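Local coordinates for endo-beta-1,4-glucanase (Ampullaria crossean, PDB 5XBU), which probably hydrolyses internal beta-1,4-glucosidic bonds of cellulose, as an endoglucanase of glycoside hydrolase family 45, at residues Y137-F141 and E159-E163; A37-K43 and Y175-C180; K94-P99 and L153-P158; N52-V57 and L143-Q149. All blocks are in the same frame, centred on the assembly; numbering follows the deposited sequence.

In the fold
The four contacts show how a compact barrel can be tied together from its core and from its loops. Along the chain, interaction 2 encloses the rest, joining 37-43 to 175-180, while interactions 1, 3 and 4 interleave. Interactions 1 and 4, with centres about 18 Å apart, share strand 140-144 and the same mixed sheet. Interaction 3 adjoins interaction 1 at residues 158 and 159 and touches interaction 4 where Trp155 packs on Leu143. Interaction 2 meets interaction 4 through Cys40 and Asn52, yet its centre lies about 30 Å from that of interaction 3, across the chain's centre. Sheet, surface loops and the disulfide-linked end of the chain are therefore joined in succession.

Interaction 1 of 4, residues Y137-F141 and E159-E163; sequences YEVHF and EVTWE
Tyr137, Glu138, Val139 and Phe141 meet Glu159 and Trp162 in a buried contact of mixed polar and aromatic character, made by side chains between the start of strand 140-144, with the residues leading into it, and strand 160-165. Both strands pair with strand 22-30 of the barrel sheet, and the two short segments run 77° apart. The indole of Trp162 takes three different partners. Its NE1 gives a hydrogen bond of 2.9 Å to Glu138 OE2, in the indole plane and on the anti lone pair of the carboxylate. Over one face sits Val139 CG1, 3.6 Å from the centroid of the five-membered ring of Trp162. Phe141 CZ comes obliquely to Trp162 CE3 at 3.7 Å, the ring planes 55° apart. A leucine in place of Trp162 would probably leave Glu138 OE2 without this N-H donor and open a gap beside Val139 and Phe141. At the other end, the extended chain of Glu159, with CG anti to the backbone N (chi1 -177°), carries its carboxylate to the edge of the Tyr137 ring, where Tyr137 OH donates to Glu159 OE1 at 2.6 Å. The chemistry thus implies one polar link set beside the apolar packing of the indole and a second, separate one at Tyr137, where the Glu159 carboxylate, also bonded to Thr87 OG1 and to the backbone N of Leu8 and Cys9, links the N-terminal residues to this region.

Interaction 2 of 4, residues A37-K43 and Y175-C180; sequences ACGCGQK and YQQCEC
Gly39 O is gripped from opposite faces of its carbonyl plane, by Glu179 N of the partner segment at 2.9 Å and by Gly41 N, whose bond closes an inverse gamma turn centred on Cys40. The bond from Glu179 N is nearly straight (168°), although the donor stands well above the carbonyl plane. Gly39 has a positive phi, and a side chain there would run into Glu179 CB, so glycine allows the two backbones to come this close. One residue away the pairing is covalent: Cys40 SG and Cys178 SG form a right-handed disulfide, 2.1 Å long with chi3 at 106°. Cys178 is presented by a type I beta turn that starts at Tyr175, and the Tyr175 ring lies obliquely beside the bridge, its CD1 4.1 Å from Cys40 SG. Further on, Cys180 N makes a weak bond of 3.3 Å to Cys38 O. At the rim, in one of its two modelled positions, the Lys43 chain crosses that of Glu179 at a slant, without contact between their charged ends. A water also links Glu179 OE1 to Gly39 O. A glycine in place of Glu179 would probably leave this water without its carboxylate partner and Gly39 O without the flanking CB. With Cys38 bonded to Cys78 and Cys180 to Cys74, three disulfides gather here and cross-link the C-terminal segment to the loop after strand 22-30, as suits a disulfide-rich, probably secreted enzyme.

Interaction 3 of 4, residues K94-P99 and L153-P158; sequences KGGAPP and LHWDNP
Asn157 turns its CG beside its own backbone N, anti to the carbonyl carbon (chi1 -56°), which points ND2 at Lys94 O, while Asp156, with CG anti to the backbone N (chi1 -179°), lays its carboxylate against the Gly95-Gly96 peptide. The hydrogen bond from Asn157 ND2 to Lys94 O, 2.9 Å, lies in the amide plane of Asn157 but comes to the carbonyl from well above its plane. Beside it, Gly96 N donates to Asp156 O at 3.0 Å. Gly95 CA presses on the same carbonyl, and a CB on Gly95 would clash with it. One water accepts from Asp156 N and donates to Gly96 O, each at 2.8 Å, bridging the two backbones. Beyond it the contact becomes apolar: the Pro99 ring crosses the His154 side chain at about a right angle, with Pro99 CG 3.5 Å from His154 CB, and Pro98 CB approaches Trp155 CD1 at 4.1 Å. The contact joins, near the surface, the loop between strands 81-86 and 104-108 to the loop between strands 140-144 and 160-165. Beneath, Trp155 packs on Leu84 and Pro86 of strand 81-86 and on Val104 of strand 104-108.

Interaction 4 of 4, residues N52-V57 and L143-Q149; sequences NLQKHV and LQDQVGQ
Val57 O accepts from Gln144 N at 3.0 Å, a backbone bond that joins the start of strand 57-60 to the end of the antiparallel strand 140-144, just after helix 50-54 has given way to a loop. Here Val57 CG2 and Gln144 CB lie side by side, 3.5 Å apart. The main side-chain link comes from Gln149. Its CG is placed between the backbone N and the carbonyl carbon (chi1 60°) and the chain then bends, which brings NE2 between two carbonyls of the partner segment: Leu53 O at 2.9 Å and Lys55 O at 3.0 Å. At the other end of the amide, Gln149 OE1 accepts from Val147 N at 3.0 Å, in the carbonyl plane. Bonds at both ends fix the rotation of the amide. Leu53 also runs alongside Gln146, with CD1 3.7 Å from Gln146 NE2. Waters complete the interface, one joining Gln144 NE2 to Asn52 O and another, at the edge of the His56 ring, joining His56 NE2 to Gln149 O. A glutamine thus bridges the end of a helix and the type I beta turn from Asp145 to Gly148, beside an antiparallel strand pair of the double-psi beta-barrel expected of this family.

Interaction 1 of 4, residues Y137-F141 and E159-E163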
# COMPACT_ATOMS: atom_id res chain seq x y z
N TYR A 137 -2.56 -10.52 -7.30
CA TYR A 137 -3.26 -9.36 -6.75
C TYR A 137 -3.15 -8.16 -7.67
O TYR A 137 -2.09 -7.89 -8.25
CB TYR A 137 -2.70 -8.99 -5.36
CG TYR A 137 -2.84 -10.14 -4.40
CD1 TYR A 137 -4.05 -10.41 -3.81
CD2 TYR A 137 -1.76 -10.96 -4.14
CE1 TYR A 137 -4.22 -11.51 -2.96
CE2 TYR A 137 -1.90 -12.07 -3.28
CZ TYR A 137 -3.12 -12.31 -2.70
OH TYR A 137 -3.23 -13.43 -1.87
N GLU A 138 -4.25 -7.42 -7.77
CA GLU A 138 -4.30 -6.24 -8.64
C GLU A 138 -3.53 -5.04 -8.10
O GLU A 138 -3.35 -4.07 -8.84
CB GLU A 138 -5.73 -5.81 -8.92
CG GLU A 138 -6.45 -5.26 -7.73
CD GLU A 138 -7.79 -4.64 -8.03
OE1 GLU A 138 -8.32 -4.82 -9.16
OE2 GLU A 138 -8.32 -3.94 -7.13
N VAL A 139 -3.15 -5.06 -6.83
CA VAL A 139 -2.44 -3.96 -6.21
C VAL A 139 -1.68 -4.53 -5.03
O VAL A 139 -2.05 -5.57 -4.46
CB VAL A 139 -3.42 -2.83 -5.78
CG1 VAL A 139 -4.32 -3.26 -4.66
CG2 VAL A 139 -2.69 -1.54 -5.46
N HIS A 140 -0.60 -3.84 -4.66
CA HIS A 140 0.24 -4.19 -3.53
C HIS A 140 0.40 -2.96 -2.65
O HIS A 140 0.62 -1.86 -3.17
CB HIS A 140 1.60 -4.67 -3.99
CG HIS A 140 2.44 -5.17 -2.89
ND1 HIS A 140 2.23 -6.43 -2.37
CD2 HIS A 140 3.42 -4.58 -2.17
CE1 HIS A 140 3.08 -6.59 -1.36
NE2 HIS A 140 3.82 -5.49 -1.23
N PHE A 141 0.37 -3.14 -1.34
CA PHE A 141 0.64 -2.07 -0.38
C PHE A 141 1.87 -2.43 0.45
O PHE A 141 1.84 -3.37 1.23
CB PHE A 141 -0.56 -1.77 0.51
CG PHE A 141 -1.71 -1.25 -0.29
CD1 PHE A 141 -1.70 0.06 -0.78
CD2 PHE A 141 -2.80 -2.07 -0.63
CE1 PHE A 141 -2.72 0.53 -1.57
CE2 PHE A 141 -3.83 -1.58 -1.41
CZ PHE A 141 -3.80 -0.29 -1.89
N GLU A 159 -2.60 -11.14 3.41
CA GLU A 159 -3.57 -10.88 2.36
C GLU A 159 -4.71 -10.04 2.94
O GLU A 159 -5.17 -10.29 4.06
CB GLU A 159 -4.13 -12.24 1.89
CG GLU A 159 -5.12 -12.17 0.75
CD GLU A 159 -5.64 -13.57 0.41
OE1 GLU A 159 -5.43 -14.05 -0.72
OE2 GLU A 159 -6.29 -14.17 1.30
N VAL A 160 -5.15 -9.03 2.18
CA VAL A 160 -6.20 -8.14 2.66
C VAL A 160 -7.20 -7.90 1.54
O VAL A 160 -6.88 -8.04 0.36
CB VAL A 160 -5.62 -6.79 3.15
CG1 VAL A 160 -4.59 -7.01 4.26
CG2 VAL A 160 -4.96 -6.03 1.98
N THR A 161 -8.40 -7.47 1.92
CA THR A 161 -9.25 -6.74 1.00
C THR A 161 -8.95 -5.25 1.15
O THR A 161 -8.53 -4.80 2.22
CB THR A 161 -10.74 -7.03 1.18
OG1 THR A 161 -11.16 -6.69 2.51
CG2 THR A 161 -11.05 -8.50 0.88
N TRP A 162 -9.14 -4.49 0.06
CA TRP A 162 -8.75 -3.09 0.07
C TRP A 162 -9.85 -2.22 -0.51
O TRP A 162 -10.57 -2.61 -1.44
CB TRP A 162 -7.42 -2.86 -0.69
CG TRP A 162 -7.54 -2.75 -2.19
CD1 TRP A 162 -7.65 -3.73 -3.14
CD2 TRP A 162 -7.56 -1.51 -2.92
NE1 TRP A 162 -7.76 -3.19 -4.39
CE2 TRP A 162 -7.72 -1.82 -4.28
CE3 TRP A 162 -7.48 -0.16 -2.55
CZ2 TRP A 162 -7.75 -0.85 -5.26
CZ3 TRP A 162 -7.50 0.79 -3.51
CH2 TRP A 162 -7.65 0.44 -4.86
N GLU A 163 -9.99 -1.02 0.04
CA GLU A 163 -10.84 -0.01 -0.59
C GLU A 163 -10.33 1.36 -0.21
O GLU A 163 -9.73 1.55 0.84
CB GLU A 163 -12.31 -0.09 -0.19
CG GLU A 163 -12.51 0.01 1.31
CD GLU A 163 -13.97 0.07 1.76
OE1 GLU A 163 -14.23 -0.12 2.96
OE2 GLU A 163 -14.84 0.32 0.92

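Interaction 2 of 4, residues A37-K43 and Y175-C180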
# COMPACT_ATOMS: atom_id res chain seq x y z
N ALA A 37 7.81 9.67 -2.15
CA ALA A 37 7.37 10.13 -3.45
C ALA A 37 6.24 11.14 -3.40
O ALA A 37 5.90 11.69 -4.45
CB ALA A 37 6.95 8.93 -4.28
N CYS A 38 5.65 11.40 -2.22
CA CYS A 38 4.62 12.40 -2.09
C CYS A 38 5.14 13.66 -1.41
O CYS A 38 4.35 14.58 -1.14
CB CYS A 38 3.39 11.87 -1.37
SG CYS A 38 2.67 10.43 -2.22
N GLY A 39 6.45 13.76 -1.19
CA GLY A 39 7.00 14.98 -0.65
C GLY A 39 6.63 15.24 0.80
O GLY A 39 6.57 16.41 1.22
N CYS A 40 6.44 14.19 1.59
CA CYS A 40 6.03 14.34 2.99
C CYS A 40 7.24 14.53 3.90
O CYS A 40 7.56 13.72 4.77
CB CYS A 40 5.17 13.16 3.42
SG CYS A 40 3.61 13.10 2.48
N GLY A 41 7.89 15.67 3.67
CA GLY A 41 8.98 16.18 4.49
C GLY A 41 9.33 17.57 3.99
O GLY A 41 8.74 18.07 3.03
N GLN A 42 10.21 18.25 4.70
CA GLN A 42 10.48 19.63 4.29
C GLN A 42 11.05 19.65 2.88
O GLN A 42 11.80 18.76 2.47
CB GLN A 42 11.45 20.29 5.26
CG GLN A 42 12.80 19.66 5.23
CD GLN A 42 13.56 19.94 6.47
OE1 GLN A 42 13.49 19.19 7.44
NE2 GLN A 42 14.31 21.04 6.47
N LYS A 43 10.68 20.68 2.12
CA LYS A 43 11.06 20.75 0.72
C LYS A 43 12.57 20.72 0.55
O LYS A 43 13.32 21.24 1.38
CB LYS A 43 10.49 22.03 0.11
CG LYS A 43 8.99 21.98 0.01
CD LYS A 43 8.34 23.29 -0.36
CE LYS A 43 6.83 23.13 -0.22
NZ LYS A 43 6.48 22.08 0.79
N TYR A 175 -1.18 15.32 5.73
CA TYR A 175 -0.91 15.36 4.29
C TYR A 175 -0.81 16.79 3.77
O TYR A 175 -0.11 17.05 2.79
CB TYR A 175 -1.97 14.56 3.51
CG TYR A 175 -1.55 14.44 2.06
CD1 TYR A 175 -0.40 13.74 1.71
CD2 TYR A 175 -2.22 15.14 1.06
CE1 TYR A 175 0.09 13.73 0.41
CE2 TYR A 175 -1.76 15.12 -0.26
CZ TYR A 175 -0.60 14.43 -0.55
OH TYR A 175 -0.11 14.45 -1.84
N GLN A 176 -1.52 17.72 4.41
CA GLN A 176 -1.50 19.11 3.99
C GLN A 176 -0.10 19.70 3.97
O GLN A 176 0.16 20.64 3.22
CB GLN A 176 -2.47 19.93 4.84
CG GLN A 176 -3.89 19.56 4.49
CD GLN A 176 -4.93 19.93 5.51
OE1 GLN A 176 -4.63 20.41 6.60
NE2 GLN A 176 -6.19 19.69 5.15
N GLN A 177 0.81 19.17 4.79
CA GLN A 177 2.17 19.69 4.74
C GLN A 177 3.08 18.97 3.76
O GLN A 177 4.23 19.39 3.61
CB GLN A 177 2.79 19.94 6.10
CG GLN A 177 3.05 18.71 6.80
CD GLN A 177 3.71 18.87 8.20
OE1 GLN A 177 3.84 17.87 8.95
NE2 GLN A 177 4.14 20.09 8.55
N CYS A 178 2.60 17.94 3.07
CA CYS A 178 3.40 17.33 2.02
C CYS A 178 3.44 18.22 0.79
O CYS A 178 2.47 18.89 0.44
CB CYS A 178 2.82 15.97 1.63
SG CYS A 178 2.68 14.84 3.07
N GLU A 179 4.58 18.18 0.11
CA GLU A 179 4.76 19.09 -1.03
C GLU A 179 3.78 18.78 -2.16
O GLU A 179 3.41 19.68 -2.92
CB GLU A 179 6.20 19.01 -1.51
CG GLU A 179 6.53 20.08 -2.52
CD GLU A 179 7.99 20.09 -2.89
OE1 GLU A 179 8.81 19.39 -2.26
OE2 GLU A 179 8.33 20.84 -3.82
N CYS A 180 3.34 17.54 -2.26
CA CYS A 180 2.42 17.16 -3.33
C CYS A 180 0.98 17.56 -3.07
O CYS A 180 0.13 17.40 -3.95
CB CYS A 180 2.55 15.66 -3.62
SG CYS A 180 4.17 15.21 -4.19
O HOH W 1 9.07 17.71 -0.11
O HOH W 2 6.60 19.61 2.09

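Interaction 3 of 4, residues K94-P99 and L153-P158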
# COMPACT_ATOMS: atom_id res chain seq x y z
N LYS A 94 5.79 -16.75 2.43
CA LYS A 94 6.04 -15.32 2.28
C LYS A 94 5.10 -14.50 3.16
O LYS A 94 4.71 -13.39 2.79
CB LYS A 94 5.94 -14.94 0.81
CG LYS A 94 7.06 -15.63 0.04
CD LYS A 94 7.04 -15.39 -1.42
CE LYS A 94 8.33 -15.90 -2.03
NZ LYS A 94 8.16 -16.14 -3.47
N GLY A 95 4.74 -15.04 4.31
CA GLY A 95 3.86 -14.35 5.22
C GLY A 95 3.25 -15.36 6.17
O GLY A 95 3.68 -16.51 6.24
N GLY A 96 2.23 -14.91 6.91
CA GLY A 96 1.51 -15.79 7.81
C GLY A 96 0.17 -15.18 8.16
O GLY A 96 -0.15 -14.06 7.76
N ALA A 97 -0.61 -15.96 8.93
CA ALA A 97 -1.97 -15.57 9.27
C ALA A 97 -1.93 -14.65 10.49
O ALA A 97 -1.33 -15.02 11.52
CB ALA A 97 -2.82 -16.81 9.58
N PRO A 98 -2.57 -13.49 10.46
CA PRO A 98 -2.42 -12.55 11.56
C PRO A 98 -3.29 -12.94 12.75
O PRO A 98 -4.22 -13.76 12.62
CB PRO A 98 -2.88 -11.22 10.95
CG PRO A 98 -3.86 -11.65 9.90
CD PRO A 98 -3.28 -12.89 9.31
N PRO A 99 -3.02 -12.37 13.92
CA PRO A 99 -3.78 -12.74 15.13
C PRO A 99 -5.23 -12.28 15.12
O PRO A 99 -6.06 -12.90 15.80
CB PRO A 99 -3.00 -12.06 16.26
CG PRO A 99 -2.31 -10.89 15.56
CD PRO A 99 -1.88 -11.48 14.26
N LEU A 153 0.83 -4.42 14.83
CA LEU A 153 -0.36 -5.08 14.32
C LEU A 153 -0.18 -6.59 14.24
O LEU A 153 -1.18 -7.31 14.06
CB LEU A 153 -0.69 -4.58 12.89
CG LEU A 153 -0.94 -3.08 12.72
CD1 LEU A 153 -1.01 -2.73 11.25
CD2 LEU A 153 -2.21 -2.62 13.43
N HIS A 154 1.06 -7.08 14.30
CA HIS A 154 1.41 -8.48 14.09
C HIS A 154 1.03 -8.94 12.69
O HIS A 154 0.63 -10.09 12.47
CB HIS A 154 0.85 -9.39 15.17
CG HIS A 154 1.24 -8.95 16.53
ND1 HIS A 154 2.55 -8.93 16.96
CD2 HIS A 154 0.51 -8.39 17.53
CE1 HIS A 154 2.60 -8.45 18.19
NE2 HIS A 154 1.38 -8.11 18.56
N TRP A 155 1.18 -8.04 11.72
CA TRP A 155 0.93 -8.36 10.33
C TRP A 155 2.22 -8.84 9.69
O TRP A 155 3.21 -8.08 9.63
CB TRP A 155 0.42 -7.13 9.59
CG TRP A 155 -1.01 -6.78 9.82
CD1 TRP A 155 -1.83 -7.24 10.81
CD2 TRP A 155 -1.81 -5.87 9.04
NE1 TRP A 155 -3.09 -6.69 10.70
CE2 TRP A 155 -3.10 -5.84 9.62
CE3 TRP A 155 -1.57 -5.12 7.88
CZ2 TRP A 155 -4.14 -5.07 9.10
CZ3 TRP A 155 -2.60 -4.37 7.36
CH2 TRP A 155 -3.87 -4.35 7.94
N ASP A 156 2.23 -10.08 9.22
CA ASP A 156 3.33 -10.68 8.48
C ASP A 156 2.84 -10.88 7.05
O ASP A 156 2.34 -11.95 6.67
CB ASP A 156 3.76 -11.98 9.11
CG ASP A 156 4.92 -12.63 8.39
OD1 ASP A 156 5.54 -11.99 7.51
OD2 ASP A 156 5.20 -13.79 8.71
N ASN A 157 2.97 -9.83 6.25
CA ASN A 157 2.54 -9.81 4.86
C ASN A 157 1.14 -10.39 4.64
O ASN A 157 0.93 -11.21 3.75
CB ASN A 157 3.54 -10.54 3.97
CG ASN A 157 4.94 -10.02 4.05
OD1 ASN A 157 5.20 -8.95 4.58
ND2 ASN A 157 5.87 -10.80 3.48
N PRO A 158 0.15 -9.96 5.42
CA PRO A 158 -1.18 -10.57 5.25
C PRO A 158 -1.79 -10.21 3.90
O PRO A 158 -1.61 -9.11 3.36
CB PRO A 158 -2.00 -9.94 6.37
CG PRO A 158 -1.32 -8.61 6.63
CD PRO A 158 0.13 -8.93 6.47
O HOH W 3 2.03 -13.01 2.01
O HOH W 4 0.13 -11.90 9.53

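Interaction 4 of 4, residues N52-V57 and L143-Q149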
# COMPACT_ATOMS: atom_id res chain seq x y z
N ASN A 52 5.47 10.68 9.11
CA ASN A 52 5.55 9.83 7.93
C ASN A 52 6.47 8.62 8.12
O ASN A 52 6.50 7.72 7.28
CB ASN A 52 5.93 10.69 6.72
CG ASN A 52 5.77 9.96 5.43
OD1 ASN A 52 4.80 9.23 5.23
ND2 ASN A 52 6.72 10.16 4.52
N LEU A 53 7.18 8.55 9.24
CA LEU A 53 7.87 7.35 9.68
C LEU A 53 7.10 6.58 10.74
O LEU A 53 7.38 5.40 10.96
CB LEU A 53 9.25 7.74 10.26
CG LEU A 53 10.21 8.31 9.23
CD1 LEU A 53 11.50 8.70 9.90
CD2 LEU A 53 10.48 7.33 8.08
N GLN A 54 6.15 7.24 11.42
CA GLN A 54 5.50 6.70 12.61
C GLN A 54 4.10 6.15 12.38
O GLN A 54 3.67 5.24 13.12
CB GLN A 54 5.38 7.80 13.67
CG GLN A 54 6.69 8.31 14.20
CD GLN A 54 6.55 9.65 14.89
OE1 GLN A 54 5.58 10.38 14.70
NE2 GLN A 54 7.54 9.98 15.72
N LYS A 55 3.36 6.73 11.46
CA LYS A 55 1.93 6.47 11.30
C LYS A 55 1.68 5.34 10.32
O LYS A 55 2.62 4.74 9.80
CB LYS A 55 1.19 7.74 10.94
CG LYS A 55 1.16 8.74 12.08
CD LYS A 55 0.09 9.80 11.83
CE LYS A 55 -0.00 10.76 12.94
NZ LYS A 55 -1.16 11.66 12.73
N HIS A 56 0.40 5.04 10.10
CA HIS A 56 -0.02 4.02 9.15
C HIS A 56 0.00 4.65 7.76
O HIS A 56 -0.99 5.23 7.29
CB HIS A 56 -1.41 3.54 9.50
CG HIS A 56 -1.48 2.80 10.77
ND1 HIS A 56 -2.57 2.88 11.61
CD2 HIS A 56 -0.62 1.93 11.36
CE1 HIS A 56 -2.36 2.12 12.68
NE2 HIS A 56 -1.18 1.53 12.55
N VAL A 57 1.16 4.53 7.12
CA VAL A 57 1.39 5.07 5.79
C VAL A 57 1.94 3.95 4.90
O VAL A 57 2.51 2.96 5.37
CB VAL A 57 2.30 6.32 5.83
CG1 VAL A 57 1.59 7.45 6.57
CG2 VAL A 57 3.68 6.03 6.42
N LEU A 143 3.98 -1.42 3.52
CA LEU A 143 3.56 -0.71 4.72
C LEU A 143 4.78 -0.23 5.50
O LEU A 143 5.64 -1.03 5.87
CB LEU A 143 2.69 -1.61 5.61
CG LEU A 143 1.51 -2.28 4.85
CD1 LEU A 143 0.74 -3.15 5.81
CD2 LEU A 143 0.59 -1.24 4.21
N GLN A 144 4.85 1.07 5.76
CA GLN A 144 5.97 1.65 6.51
C GLN A 144 6.03 1.05 7.92
O GLN A 144 5.03 1.02 8.63
CB GLN A 144 5.74 3.15 6.60
CG GLN A 144 6.77 3.93 7.44
CD GLN A 144 8.16 3.87 6.89
OE1 GLN A 144 9.02 3.16 7.42
NE2 GLN A 144 8.39 4.61 5.79
N ASP A 145 7.23 0.61 8.31
CA ASP A 145 7.40 -0.06 9.60
C ASP A 145 8.59 0.49 10.38
O ASP A 145 9.09 -0.19 11.27
CB ASP A 145 7.55 -1.59 9.39
CG ASP A 145 7.37 -2.41 10.69
OD1 ASP A 145 6.53 -2.07 11.57
OD2 ASP A 145 8.10 -3.41 10.84
N GLN A 146 9.04 1.72 10.07
CA GLN A 146 10.26 2.25 10.68
C GLN A 146 10.25 2.15 12.19
O GLN A 146 11.28 1.85 12.80
CB GLN A 146 10.51 3.70 10.23
CG GLN A 146 11.69 4.41 10.94
CD GLN A 146 12.84 4.79 10.03
OE1 GLN A 146 13.04 4.21 8.97
NE2 GLN A 146 13.63 5.77 10.45
N VAL A 147 9.11 2.41 12.83
CA VAL A 147 9.02 2.40 14.30
C VAL A 147 8.23 1.20 14.82
O VAL A 147 7.77 1.19 15.98
CB VAL A 147 8.49 3.74 14.85
CG1 VAL A 147 9.31 4.88 14.30
CG2 VAL A 147 7.00 3.93 14.55
N GLY A 148 8.10 0.17 14.00
CA GLY A 148 7.43 -1.03 14.46
C GLY A 148 5.92 -0.95 14.44
O GLY A 148 5.27 -1.79 15.08
N GLN A 149 5.33 -0.00 13.70
CA GLN A 149 3.88 0.15 13.74
C GLN A 149 3.15 -1.00 13.06
O GLN A 149 1.99 -1.30 13.40
CB GLN A 149 3.47 1.48 13.12
CG GLN A 149 3.84 1.74 11.63
CD GLN A 149 5.19 2.43 11.47
OE1 GLN A 149 6.22 1.98 11.99
NE2 GLN A 149 5.19 3.56 10.76
O HOH W 5 6.58 6.58 4.74
O HOH W 6 0.01 0.18 14.61
O HOH W 7 2.36 1.73 8.05